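Local coordinates for protein uncharacterized tRNA/rRNA methyltransferase HI_0380 (Haemophilus influenzae, PDB 3ILK) that probably methylates tRNA or rRNA with S-adenosyl-L-methionine as methyl donor, as a member of the TrmH family of SPOUT RNA methyltransferases, at residues Ile111-Glu116 and Ala146-Leu151; Gly19-Ala24 and Leu36-Pro41; Tyr189-Tyr194 and Gly204-Leu209; Lys101-Lys106 and Arg157-Val162. One frame throughout, in Å; residues are numbered along the deposited sequence.

Overall arrangement
Contacts 1, 2 and 4 lie in the SPOUT-type alpha/beta part of the chain, and contact 3 lies in the helical C-terminal part. Contact 2 comes first along the chain and packs helix 18-31 on strand 35-39. Contact 4 spans 101-106 and 157-162, and contact 1 falls between these segments in sequence. Both use helix 145-169. Contacts 1 and 2 have centres about 10 Å apart, touch each other and reach the same parallel sheet. Contact 3 comes last, with its centre about 59 Å from that of contact 1. Within one subunit, the probable cofactor site is therefore far from the C-terminal helices. Contacts 1, 3 and 4 all touch the second subunit.

Contact 1: Ile111-Glu116 and Ala146-Leu151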
loop_
_atom_site.group_PDB
_atom_site.type_symbol
_atom_site.label_atom_id
_atom_site.label_comp_id
_atom_site.label_asym_id
_atom_site.label_seq_id
_atom_site.Cartn_x
_atom_site.Cartn_y
_atom_site.Cartn_z
ATOM N N ILE A 111 18.378 12.771 9.969
ATOM C CA ILE A 111 18.018 12.983 8.590
ATOM C C ILE A 111 17.805 14.470 8.373
ATOM O O ILE A 111 16.946 15.055 9.013
ATOM C CB ILE A 111 16.790 12.145 8.231
ATOM C CG1 ILE A 111 17.022 10.665 8.695
ATOM C CG2 ILE A 111 16.537 12.224 6.747
ATOM C CD1 ILE A 111 15.775 9.806 8.564
ATOM N N VAL A 112 18.553 15.050 7.419
ATOM C CA VAL A 112 18.657 16.475 7.250
ATOM C C VAL A 112 17.954 16.804 5.966
ATOM O O VAL A 112 18.271 16.247 4.917
ATOM C CB VAL A 112 20.160 16.991 7.229
ATOM C CG1 VAL A 112 20.205 18.549 7.259
ATOM C CG2 VAL A 112 20.962 16.385 8.463
ATOM N N PHE A 113 16.997 17.708 6.096
ATOM C CA PHE A 113 16.190 18.254 5.013
ATOM C C PHE A 113 16.732 19.618 4.680
ATOM O O PHE A 113 16.665 20.566 5.511
ATOM C CB PHE A 113 14.714 18.279 5.431
ATOM C CG PHE A 113 14.120 16.890 5.610
ATOM C CD1 PHE A 113 14.341 16.155 6.789
ATOM C CD2 PHE A 113 13.358 16.319 4.595
ATOM C CE1 PHE A 113 13.801 14.874 6.946
ATOM C CE2 PHE A 113 12.836 15.040 4.735
ATOM C CZ PHE A 113 13.067 14.310 5.910
ATOM N N GLY A 114 17.276 19.737 3.458
ATOM C CA GLY A 114 17.952 20.964 3.069
ATOM C C GLY A 114 16.871 21.904 2.644
ATOM O O GLY A 114 15.701 21.516 2.553
ATOM N N ARG A 115 17.261 23.144 2.400
ATOM C CA ARG A 115 16.369 24.167 1.912
ATOM C C ARG A 115 15.705 23.821 0.572
ATOM O O ARG A 115 16.362 23.360 -0.374
ATOM C CB ARG A 115 17.177 25.445 1.742
ATOM C CG ARG A 115 17.943 25.861 2.993
ATOM C CD ARG A 115 19.319 26.537 2.673
ATOM N NE ARG A 115 20.366 25.507 2.761
ATOM C CZ ARG A 115 21.432 25.548 3.565
ATOM N NH1 ARG A 115 22.273 24.550 3.565
ATOM N NH2 ARG A 115 21.652 26.573 4.378
ATOM N N GLU A 116 14.395 24.091 0.491
ATOM C CA GLU A 116 13.613 23.945 -0.727
ATOM C C GLU A 116 14.310 24.709 -1.883
ATOM O O GLU A 116 14.743 25.836 -1.721
ATOM C CB GLU A 116 12.205 24.504 -0.458
ATOM C CG GLU A 116 11.035 23.722 -1.095
ATOM C CD GLU A 116 9.678 24.082 -0.484
ATOM O OE1 GLU A 116 9.450 23.806 0.736
ATOM O OE2 GLU A 116 8.822 24.638 -1.244
ATOM N N ALA A 146 7.269 19.704 4.112
ATOM C CA ALA A 146 6.302 18.841 4.779
ATOM C C ALA A 146 6.031 17.563 3.975
ATOM O O ALA A 146 5.895 16.516 4.573
ATOM C CB ALA A 146 4.986 19.592 4.970
HETATM N N MSE A 147 5.926 17.680 2.652
HETATM C CA MSE A 147 5.697 16.531 1.766
HETATM C C MSE A 147 6.897 15.596 1.911
HETATM O O MSE A 147 6.722 14.384 2.081
HETATM C CB MSE A 147 5.549 16.985 0.288
HETATM C CG MSE A 147 4.288 17.758 -0.052
HETATM SE SE MSE A 147 4.288 18.705 -1.841
HETATM C CE MSE A 147 2.318 19.125 -1.860
ATOM N N ALA A 148 8.114 16.163 1.896
ATOM C CA ALA A 148 9.295 15.335 1.994
ATOM C C ALA A 148 9.397 14.603 3.342
ATOM O O ALA A 148 9.761 13.419 3.394
ATOM C CB ALA A 148 10.575 16.130 1.661
ATOM N N VAL A 149 9.089 15.308 4.424
ATOM C CA VAL A 149 9.149 14.717 5.753
ATOM C C VAL A 149 8.072 13.639 5.904
ATOM O O VAL A 149 8.360 12.572 6.405
ATOM C CB VAL A 149 9.061 15.811 6.878
ATOM C CG1 VAL A 149 8.979 15.168 8.320
ATOM C CG2 VAL A 149 10.299 16.793 6.754
ATOM N N GLN A 150 6.848 13.938 5.461
ATOM C CA GLN A 150 5.739 12.949 5.463
ATOM C C GLN A 150 6.223 11.658 4.803
ATOM O O GLN A 150 6.129 10.588 5.411
ATOM C CB GLN A 150 4.521 13.513 4.733
ATOM C CG GLN A 150 3.184 12.722 4.881
ATOM C CD GLN A 150 2.724 12.474 6.319
ATOM O OE1 GLN A 150 3.096 11.458 6.898
ATOM N NE2 GLN A 150 1.846 13.353 6.879
ATOM N N LEU A 151 6.803 11.759 3.600
ATOM C CA LEU A 151 7.152 10.542 2.848
ATOM C C LEU A 151 8.281 9.802 3.488
ATOM O O LEU A 151 8.274 8.558 3.550
ATOM C CB LEU A 151 7.567 10.851 1.403
ATOM C CG LEU A 151 6.557 11.256 0.348
ATOM C CD1 LEU A 151 7.157 10.966 -1.005
ATOM C CD2 LEU A 151 5.272 10.463 0.512
#
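F113 has CG anti to its carbonyl carbon (chi1 -67°). Its side chain starts out toward helix 145-169, and this torsion lays one ring face against V149. V149 sets CG2 anti to its own carbonyl carbon and CG1 anti to its backbone N (chi1 174°), and CG2 is the branch that meets the ring. This methyl sits over one face of F113 as a CH-pi contact. CG2 of V149 is 3.6 Å from the ring centroid of F113 and only 9° off the ring normal. It is thus nearly centred on the ring. A148 meets the ring differently. Its O lies at the ring edge, near the ring plane, 3.7 Å from F113 CE2. Its CB is 4.0 Å from the same CE2 of F113. No hydrogen bond crosses the contact, which is largely buried and mainly apolar, apart from the A148 carbonyl at the ring edge. The probable S-adenosyl-L-methionine site is close by: G114, T81 and I134 are likely to belong to it. A bound 1,2-ethanediol also lies near A148. Strand 109-113 pairs with strands 8-13 and 77-81. The F113 side chain also touches I10, L145 and V152, while V149 touches M28 of helix 18-31.

Contact 2: Gly19-Ala24 and Leu36-Pro41; sequences GNIGSA and LCLVSP
I21 makes all the close apolar contacts between 19-24 and 36-41, using two of its branches. The longer one, CG1-CD1, goes furthest. Its CG1 is anti to the carbonyl carbon (chi1 -63°), and the extended chain beyond it brings CD1 to L38 and P41. CD1 of L38 lies against CD1, CG1 and CG2 of I21. It is tightest at CD1 of I21, 3.4 Å away, closer than usual for two carbons. CD1 of I21 also lies 4.1 Å from CB of P41, just past the strand end. The other branch, CG2, meets both leucines: CG2 of I21 is 4.1 Å from CD1 of L38 and 4.3 Å from CD2 of L36. L36 and L38 both point toward the helix.

Hydrogen bonds stay within the helix. O of G19 accepts two from S23, a backbone bond from N at 3.0 Å and a longer one from OG at 3.2 Å. The hydroxyl lies above the G19 carbonyl plane, 43° out of it.

The helix is the crossover of the beta-alpha-beta unit formed by strand 8-13, helix 18-31 and strand 35-39. Strand 35-39 runs parallel between strands 8-13 and 63-65. I21 and P41 both touch T15 in the loop after strand 8-13.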
loop_
_atom_site.group_PDB
_atom_site.type_symbol
_atom_site.label_atom_id
_atom_site.label_comp_id
_atom_site.label_asym_id
_atom_site.label_seq_id
_atom_site.Cartn_x
_atom_site.Cartn_y
_atom_site.Cartn_z
ATOM N N GLY A 19 4.744 28.300 9.500
ATOM C CA GLY A 19 3.815 27.193 9.307
ATOM C C GLY A 19 4.452 25.898 8.848
ATOM O O GLY A 19 3.941 24.838 9.155
ATOM N N ASN A 20 5.559 25.971 8.107
ATOM C CA ASN A 20 6.228 24.779 7.602
ATOM C C ASN A 20 6.789 23.885 8.699
ATOM O O ASN A 20 6.826 22.660 8.561
ATOM C CB ASN A 20 7.357 25.173 6.653
ATOM C CG ASN A 20 6.844 25.887 5.421
ATOM O OD1 ASN A 20 5.639 25.923 5.181
ATOM N ND2 ASN A 20 7.751 26.462 4.635
ATOM N N ILE A 21 7.293 24.505 9.763
ATOM C CA ILE A 21 7.688 23.764 10.982
ATOM C C ILE A 21 6.468 23.020 11.558
ATOM O O ILE A 21 6.563 21.877 11.934
ATOM C CB ILE A 21 8.207 24.759 12.066
ATOM C CG1 ILE A 21 9.464 25.462 11.575
ATOM C CG2 ILE A 21 8.322 24.080 13.417
ATOM C CD1 ILE A 21 9.939 26.555 12.509
ATOM N N GLY A 22 5.328 23.709 11.675
ATOM C CA GLY A 22 4.135 23.002 12.110
ATOM C C GLY A 22 3.732 21.784 11.247
ATOM O O GLY A 22 3.365 20.745 11.790
ATOM N N SER A 23 3.748 21.959 9.920
ATOM C CA SER A 23 3.227 20.963 8.978
ATOM C C SER A 23 4.204 19.763 9.038
ATOM O O SER A 23 3.745 18.615 8.995
ATOM C CB SER A 23 3.120 21.527 7.567
ATOM O OG SER A 23 2.237 22.634 7.573
ATOM N N ALA A 24 5.498 20.032 9.177
ATOM C CA ALA A 24 6.500 18.907 9.339
ATOM C C ALA A 24 6.379 18.099 10.657
ATOM O O ALA A 24 6.613 16.855 10.674
ATOM C CB ALA A 24 7.928 19.434 9.197
ATOM N N LEU A 36 12.756 16.668 16.714
ATOM C CA LEU A 36 12.842 17.694 15.719
ATOM C C LEU A 36 13.952 18.724 16.087
ATOM O O LEU A 36 14.037 19.201 17.220
ATOM C CB LEU A 36 11.458 18.402 15.586
ATOM C CG LEU A 36 11.473 19.563 14.596
ATOM C CD1 LEU A 36 11.688 19.037 13.161
ATOM C CD2 LEU A 36 10.149 20.401 14.690
ATOM N N CYS A 37 14.780 19.052 15.102
ATOM C CA CYS A 37 15.815 20.072 15.225
ATOM C C CYS A 37 15.740 21.058 14.051
ATOM O O CYS A 37 15.717 20.639 12.869
ATOM C CB CYS A 37 17.163 19.370 15.283
ATOM S SG CYS A 37 18.604 20.424 15.430
ATOM N N LEU A 38 15.659 22.349 14.390
ATOM C CA LEU A 38 15.680 23.499 13.472
ATOM C C LEU A 38 17.055 24.210 13.430
ATOM O O LEU A 38 17.635 24.494 14.495
ATOM C CB LEU A 38 14.577 24.488 13.871
ATOM C CG LEU A 38 13.180 23.899 14.210
ATOM C CD1 LEU A 38 12.188 25.027 14.574
ATOM C CD2 LEU A 38 12.640 23.039 13.018
ATOM N N VAL A 39 17.588 24.419 12.212
ATOM C CA VAL A 39 18.786 25.244 12.003
ATOM C C VAL A 39 18.331 26.590 11.515
ATOM O O VAL A 39 17.682 26.702 10.456
ATOM C CB VAL A 39 19.783 24.609 11.050
ATOM C CG1 VAL A 39 21.126 25.432 10.925
ATOM C CG2 VAL A 39 20.126 23.101 11.500
ATOM N N SER A 40 18.616 27.632 12.299
ATOM C CA SER A 40 18.307 28.996 11.871
ATOM C C SER A 40 16.957 29.091 11.165
ATOM O O SER A 40 16.918 29.490 10.015
ATOM C CB SER A 40 19.348 29.525 10.882
ATOM O OG SER A 40 20.561 29.691 11.550
ATOM N N PRO A 41 15.872 28.700 11.842
ATOM C CA PRO A 41 14.590 28.964 11.246
ATOM C C PRO A 41 14.455 30.459 11.120
ATOM O O PRO A 41 14.974 31.249 11.953
ATOM C CB PRO A 41 13.587 28.436 12.290
ATOM C CG PRO A 41 14.331 28.542 13.588
ATOM C CD PRO A 41 15.739 28.139 13.202
#

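Contact 3: Tyr189-Tyr194 and Gly204-Leu209; sequences YTERIY and GVMRKL
E191 and M206, a selenomethionine, form the tight part of this helix-helix contact. CG of E191 makes the closest approaches, 3.4 Å from CG of M206 and 3.5 Å from SE of M206. The carboxylate follows, with CD of E191 3.7 Å from CG of M206. The M206 chain bends at chi2 (-43°) and again at chi3 (-59°). This folds it around the glutamate, with CE of M206 also 3.5 Å from CG of E191. The two side chains cross obliquely.

T190 packs less closely. Its CG2 is 4.1 Å from SE of M206 and 4.2 Å from CD1 of L209. The CG2 methyl is anti to the backbone N, and OG1 is hydrogen-bonded back to O of F186 in the same helix.

The looser side is also that of E191, which is partly exposed although its CG is so closely packed. Its carboxylate lies near the like-charged D188. No hydrogen bond or salt bridge joins the two segments. T190 also touches L230 of helix 220-240, and L209 packs on M229 of the second subunit.

The axes of the two short segments approach to 10.8 Å, and their directions are 146° apart, roughly antiparallel. Helices 180-197 and 204-216 follow each other directly in the chain. The arrangement is an antiparallel alpha-hairpin in the helical C-terminal part of the protein.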
loop_
_atom_site.group_PDB
_atom_site.type_symbol
_atom_site.label_atom_id
_atom_site.label_comp_id
_atom_site.label_asym_id
_atom_site.label_seq_id
_atom_site.Cartn_x
_atom_site.Cartn_y
_atom_site.Cartn_z
ATOM N N TYR A 189 -6.332 -40.483 -3.387
ATOM C CA TYR A 189 -7.700 -40.124 -3.047
ATOM C C TYR A 189 -8.338 -39.221 -4.136
ATOM O O TYR A 189 -9.436 -39.507 -4.590
ATOM C CB TYR A 189 -7.729 -39.475 -1.650
ATOM C CG TYR A 189 -9.107 -39.274 -0.985
ATOM C CD1 TYR A 189 -10.255 -39.942 -1.439
ATOM C CD2 TYR A 189 -9.224 -38.463 0.151
ATOM C CE1 TYR A 189 -11.467 -39.804 -0.792
ATOM C CE2 TYR A 189 -10.460 -38.272 0.802
ATOM C CZ TYR A 189 -11.574 -38.951 0.325
ATOM O OH TYR A 189 -12.790 -38.798 0.961
ATOM N N THR A 190 -7.658 -38.134 -4.525
ATOM C CA THR A 190 -8.044 -37.312 -5.683
ATOM C C THR A 190 -8.290 -38.193 -6.935
ATOM O O THR A 190 -9.336 -38.073 -7.590
ATOM C CB THR A 190 -6.959 -36.250 -5.997
ATOM O OG1 THR A 190 -6.761 -35.393 -4.861
ATOM C CG2 THR A 190 -7.326 -35.412 -7.229
ATOM N N GLU A 191 -7.337 -39.076 -7.244
ATOM C CA GLU A 191 -7.438 -39.972 -8.414
ATOM C C GLU A 191 -8.676 -40.852 -8.390
ATOM O O GLU A 191 -9.503 -40.801 -9.313
ATOM C CB GLU A 191 -6.252 -40.918 -8.524
ATOM C CG GLU A 191 -4.882 -40.315 -8.338
ATOM C CD GLU A 191 -3.773 -41.319 -8.604
ATOM O OE1 GLU A 191 -3.955 -42.191 -9.495
ATOM O OE2 GLU A 191 -2.719 -41.232 -7.922
ATOM N N ARG A 192 -8.765 -41.693 -7.356
ATOM C CA ARG A 192 -9.944 -42.527 -7.139
ATOM C C ARG A 192 -11.268 -41.750 -7.311
ATOM O O ARG A 192 -12.157 -42.180 -8.055
ATOM C CB ARG A 192 -9.905 -43.207 -5.766
ATOM C CG ARG A 192 -11.123 -44.119 -5.571
ATOM C CD ARG A 192 -11.089 -44.921 -4.298
ATOM N NE ARG A 192 -11.784 -44.241 -3.209
ATOM C CZ ARG A 192 -11.187 -43.840 -2.096
ATOM N NH1 ARG A 192 -9.886 -44.054 -1.934
ATOM N NH2 ARG A 192 -11.890 -43.239 -1.143
ATOM N N ILE A 193 -11.388 -40.615 -6.627
ATOM C CA ILE A 193 -12.637 -39.832 -6.660
ATOM C C ILE A 193 -12.950 -39.308 -8.070
ATOM O O ILE A 193 -14.077 -39.422 -8.568
ATOM C CB ILE A 193 -12.623 -38.690 -5.586
ATOM C CG1 ILE A 193 -12.832 -39.269 -4.170
ATOM C CG2 ILE A 193 -13.635 -37.562 -5.911
ATOM C CD1 ILE A 193 -14.180 -40.020 -3.955
ATOM N N TYR A 194 -11.933 -38.761 -8.723
ATOM C CA TYR A 194 -12.131 -38.167 -10.031
ATOM C C TYR A 194 -12.205 -39.179 -11.172
ATOM O O TYR A 194 -12.737 -38.874 -12.239
ATOM C CB TYR A 194 -11.157 -37.005 -10.251
ATOM C CG TYR A 194 -11.625 -35.802 -9.453
ATOM C CD1 TYR A 194 -12.486 -34.862 -10.023
ATOM C CD2 TYR A 194 -11.252 -35.630 -8.118
ATOM C CE1 TYR A 194 -12.949 -33.768 -9.284
ATOM C CE2 TYR A 194 -11.719 -34.546 -7.373
ATOM C CZ TYR A 194 -12.559 -33.611 -7.968
ATOM O OH TYR A 194 -13.013 -32.546 -7.231
ATOM N N GLY A 204 -1.999 -38.009 -17.312
ATOM C CA GLY A 204 -1.539 -36.622 -17.381
ATOM C C GLY A 204 -2.188 -35.685 -16.369
ATOM O O GLY A 204 -1.544 -34.765 -15.867
ATOM N N VAL A 205 -3.464 -35.904 -16.068
ATOM C CA VAL A 205 -4.148 -35.050 -15.079
ATOM C C VAL A 205 -3.438 -35.150 -13.709
ATOM O O VAL A 205 -3.046 -34.135 -13.136
ATOM C CB VAL A 205 -5.700 -35.280 -15.031
ATOM C CG1 VAL A 205 -6.046 -36.749 -14.971
ATOM C CG2 VAL A 205 -6.324 -34.556 -13.861
HETATM N N MSE A 206 -3.211 -36.371 -13.232
HETATM C CA MSE A 206 -2.520 -36.564 -11.945
HETATM C C MSE A 206 -1.102 -36.015 -11.913
HETATM O O MSE A 206 -0.679 -35.458 -10.898
HETATM C CB MSE A 206 -2.535 -38.025 -11.504
HETATM C CG MSE A 206 -3.891 -38.506 -11.044
HETATM SE SE MSE A 206 -4.847 -37.226 -9.893
HETATM C CE MSE A 206 -3.582 -37.035 -8.405
ATOM N N ARG A 207 -0.400 -36.153 -13.042
ATOM C CA ARG A 207 0.987 -35.707 -13.187
ATOM C C ARG A 207 1.064 -34.188 -13.057
ATOM O O ARG A 207 1.951 -33.652 -12.375
ATOM C CB ARG A 207 1.564 -36.157 -14.541
ATOM C CG ARG A 207 3.055 -35.876 -14.698
ATOM C CD ARG A 207 3.543 -35.914 -16.143
ATOM N NE ARG A 207 2.873 -34.925 -16.980
ATOM C CZ ARG A 207 2.113 -35.218 -18.034
ATOM N NH1 ARG A 207 1.937 -36.481 -18.409
ATOM N NH2 ARG A 207 1.537 -34.242 -18.721
ATOM N N LYS A 208 0.124 -33.508 -13.712
ATOM C CA LYS A 208 0.073 -32.055 -13.673
ATOM C C LYS A 208 -0.363 -31.582 -12.299
ATOM O O LYS A 208 0.088 -30.535 -11.837
ATOM C CB LYS A 208 -0.853 -31.486 -14.755
ATOM C CG LYS A 208 -0.307 -31.607 -16.174
ATOM C CD LYS A 208 -0.754 -30.433 -17.036
ATOM C CE LYS A 208 -0.903 -30.818 -18.491
ATOM N NZ LYS A 208 -1.981 -29.986 -19.110
ATOM N N LEU A 209 -1.231 -32.360 -11.652
ATOM C CA LEU A 209 -1.688 -32.032 -10.303
ATOM C C LEU A 209 -0.584 -32.149 -9.265
ATOM O O LEU A 209 -0.450 -31.269 -8.403
ATOM C CB LEU A 209 -2.911 -32.861 -9.893
ATOM C CG LEU A 209 -4.223 -32.413 -10.549
ATOM C CD1 LEU A 209 -5.256 -33.500 -10.358
ATOM C CD2 LEU A 209 -4.747 -31.067 -10.024
#

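Contact 4: Lys101-Lys106 and Arg157-Val162; sequences KVVAYK and RMAFLV
From 101-106, V103 alone touches A159 and F160 of helix 145-169, at the protein surface. Along 157-162, R157 points away from 101-106, and its NH1 is hydrogen-bonded to O of M31. The selenomethionine M158 makes no contact with 101-106 either. R157 and M158 pack against A136 and P135 of the second subunit.

A159 is the first to touch. Its CB is 4.2 Å from CB of V103, and its carbonyl carbon C is 4.0 Å from CG2 of V103. F160 follows. Here CG2 of V103 comes up against the backbone, 3.7 Å from N of F160. It is also 4.3 Å from CB of F160. The valine methyl thus lies alongside the helix backbone and does not reach the aromatic ring. F160 has CG anti to its backbone N (chi1 170°), and its ring leads away from V103. The F160 side chain touches L5 instead. V103 has chi1 at 104°, well off a staggered value, which may mean mild strain. L161 then points away and packs on P135 of the second subunit.

The contact is small, van der Waals in kind, and without hydrogen bonds. Beside it, V102 touches L156 and V103 touches Q163. It is helix-helix packing away from the annotated sites. It joins the helix leading into strand 109-113 to the long helix after the probable cofactor-binding loop, within the SPOUT alpha/beta fold.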
loop_
_atom_site.group_PDB
_atom_site.type_symbol
_atom_site.label_atom_id
_atom_site.label_comp_id
_atom_site.label_asym_id
_atom_site.label_seq_id
_atom_site.Cartn_x
_atom_site.Cartn_y
_atom_site.Cartn_z
ATOM N N LYS A 101 18.274 0.969 6.152
ATOM C CA LYS A 101 19.520 1.289 6.845
ATOM C C LYS A 101 19.286 1.967 8.180
ATOM O O LYS A 101 19.980 1.676 9.114
ATOM C CB LYS A 101 20.375 2.252 6.033
ATOM C CG LYS A 101 21.296 1.666 4.998
ATOM C CD LYS A 101 22.126 2.873 4.485
ATOM C CE LYS A 101 22.383 2.796 3.013
ATOM N NZ LYS A 101 23.479 1.791 2.736
ATOM N N VAL A 102 18.414 2.988 8.237
ATOM C CA VAL A 102 18.170 3.682 9.493
ATOM C C VAL A 102 17.727 2.666 10.582
ATOM O O VAL A 102 18.313 2.605 11.687
ATOM C CB VAL A 102 17.177 4.842 9.256
ATOM C CG1 VAL A 102 16.897 5.614 10.536
ATOM C CG2 VAL A 102 17.836 5.847 8.229
ATOM N N VAL A 103 16.781 1.807 10.214
ATOM C CA VAL A 103 16.182 0.890 11.135
ATOM C C VAL A 103 17.190 -0.149 11.644
ATOM O O VAL A 103 17.060 -0.627 12.764
ATOM C CB VAL A 103 14.966 0.160 10.471
ATOM C CG1 VAL A 103 15.324 -1.299 10.079
ATOM C CG2 VAL A 103 13.819 0.174 11.409
ATOM N N ALA A 104 18.194 -0.506 10.844
ATOM C CA ALA A 104 19.224 -1.448 11.342
ATOM C C ALA A 104 20.426 -0.675 11.999
ATOM O O ALA A 104 21.376 -1.291 12.489
ATOM C CB ALA A 104 19.705 -2.270 10.200
ATOM N N TYR A 105 20.410 0.668 12.002
ATOM C CA TYR A 105 21.588 1.426 12.505
ATOM C C TYR A 105 21.697 1.428 14.041
ATOM O O TYR A 105 20.818 1.930 14.746
ATOM C CB TYR A 105 21.672 2.900 11.989
ATOM C CG TYR A 105 23.049 3.459 12.348
ATOM C CD1 TYR A 105 24.198 2.921 11.753
ATOM C CD2 TYR A 105 23.218 4.447 13.346
ATOM C CE1 TYR A 105 25.438 3.380 12.067
ATOM C CE2 TYR A 105 24.529 4.890 13.707
ATOM C CZ TYR A 105 25.593 4.389 13.035
ATOM O OH TYR A 105 26.858 4.776 13.339
ATOM N N LYS A 106 22.742 0.787 14.581
ATOM C CA LYS A 106 22.952 0.795 16.034
ATOM C C LYS A 106 23.586 2.095 16.567
ATOM O O LYS A 106 24.718 2.062 17.090
ATOM C CB LYS A 106 23.760 -0.440 16.454
ATOM C CG LYS A 106 23.106 -1.745 16.040
ATOM C CD LYS A 106 23.994 -2.956 16.582
ATOM C CE LYS A 106 23.962 -4.012 15.512
ATOM N NZ LYS A 106 22.660 -4.689 15.283
ATOM N N ARG A 157 8.468 4.433 9.220
ATOM C CA ARG A 157 7.548 3.647 9.983
ATOM C C ARG A 157 7.366 2.259 9.361
ATOM O O ARG A 157 7.329 1.244 10.090
ATOM C CB ARG A 157 6.205 4.331 10.128
ATOM C CG ARG A 157 5.284 3.566 11.070
ATOM C CD ARG A 157 3.970 4.281 11.397
ATOM N NE ARG A 157 3.231 3.504 12.402
ATOM C CZ ARG A 157 3.450 3.589 13.712
ATOM N NH1 ARG A 157 4.351 4.425 14.192
ATOM N NH2 ARG A 157 2.790 2.822 14.543
HETATM N N MSE A 158 7.253 2.215 8.028
HETATM C CA MSE A 158 7.077 0.921 7.321
HETATM C C MSE A 158 8.278 0.005 7.558
HETATM O O MSE A 158 8.110 -1.187 7.706
HETATM C CB MSE A 158 6.921 1.099 5.806
HETATM C CG MSE A 158 5.658 1.833 5.394
HETATM SE SE MSE A 158 4.043 0.867 5.942
HETATM C CE MSE A 158 4.385 -0.699 4.827
ATOM N N ALA A 159 9.487 0.576 7.552
ATOM C CA ALA A 159 10.695 -0.214 7.833
ATOM C C ALA A 159 10.648 -0.791 9.256
ATOM O O ALA A 159 10.920 -1.965 9.459
ATOM C CB ALA A 159 11.943 0.632 7.620
ATOM N N PHE A 160 10.279 0.058 10.217
ATOM C CA PHE A 160 10.088 -0.332 11.601
ATOM C C PHE A 160 9.075 -1.500 11.781
ATOM O O PHE A 160 9.368 -2.467 12.518
ATOM C CB PHE A 160 9.714 0.924 12.408
ATOM C CG PHE A 160 9.256 0.658 13.834
ATOM C CD1 PHE A 160 10.165 0.254 14.822
ATOM C CD2 PHE A 160 7.917 0.880 14.203
ATOM C CE1 PHE A 160 9.740 0.033 16.136
ATOM C CE2 PHE A 160 7.482 0.665 15.514
ATOM C CZ PHE A 160 8.390 0.248 16.479
ATOM N N LEU A 161 7.935 -1.427 11.075
ATOM C CA LEU A 161 6.860 -2.409 11.213
ATOM C C LEU A 161 7.234 -3.743 10.592
ATOM O O LEU A 161 6.965 -4.783 11.168
ATOM C CB LEU A 161 5.536 -1.882 10.630
ATOM C CG LEU A 161 4.986 -0.568 11.249
ATOM C CD1 LEU A 161 3.812 0.030 10.489
ATOM C CD2 LEU A 161 4.605 -0.738 12.711
ATOM N N VAL A 162 7.861 -3.698 9.419
ATOM C CA VAL A 162 8.268 -4.901 8.697
ATOM C C VAL A 162 9.361 -5.620 9.504
ATOM O O VAL A 162 9.363 -6.830 9.607
ATOM C CB VAL A 162 8.742 -4.550 7.257
ATOM C CG1 VAL A 162 9.314 -5.767 6.548
ATOM C CG2 VAL A 162 7.592 -3.977 6.438
#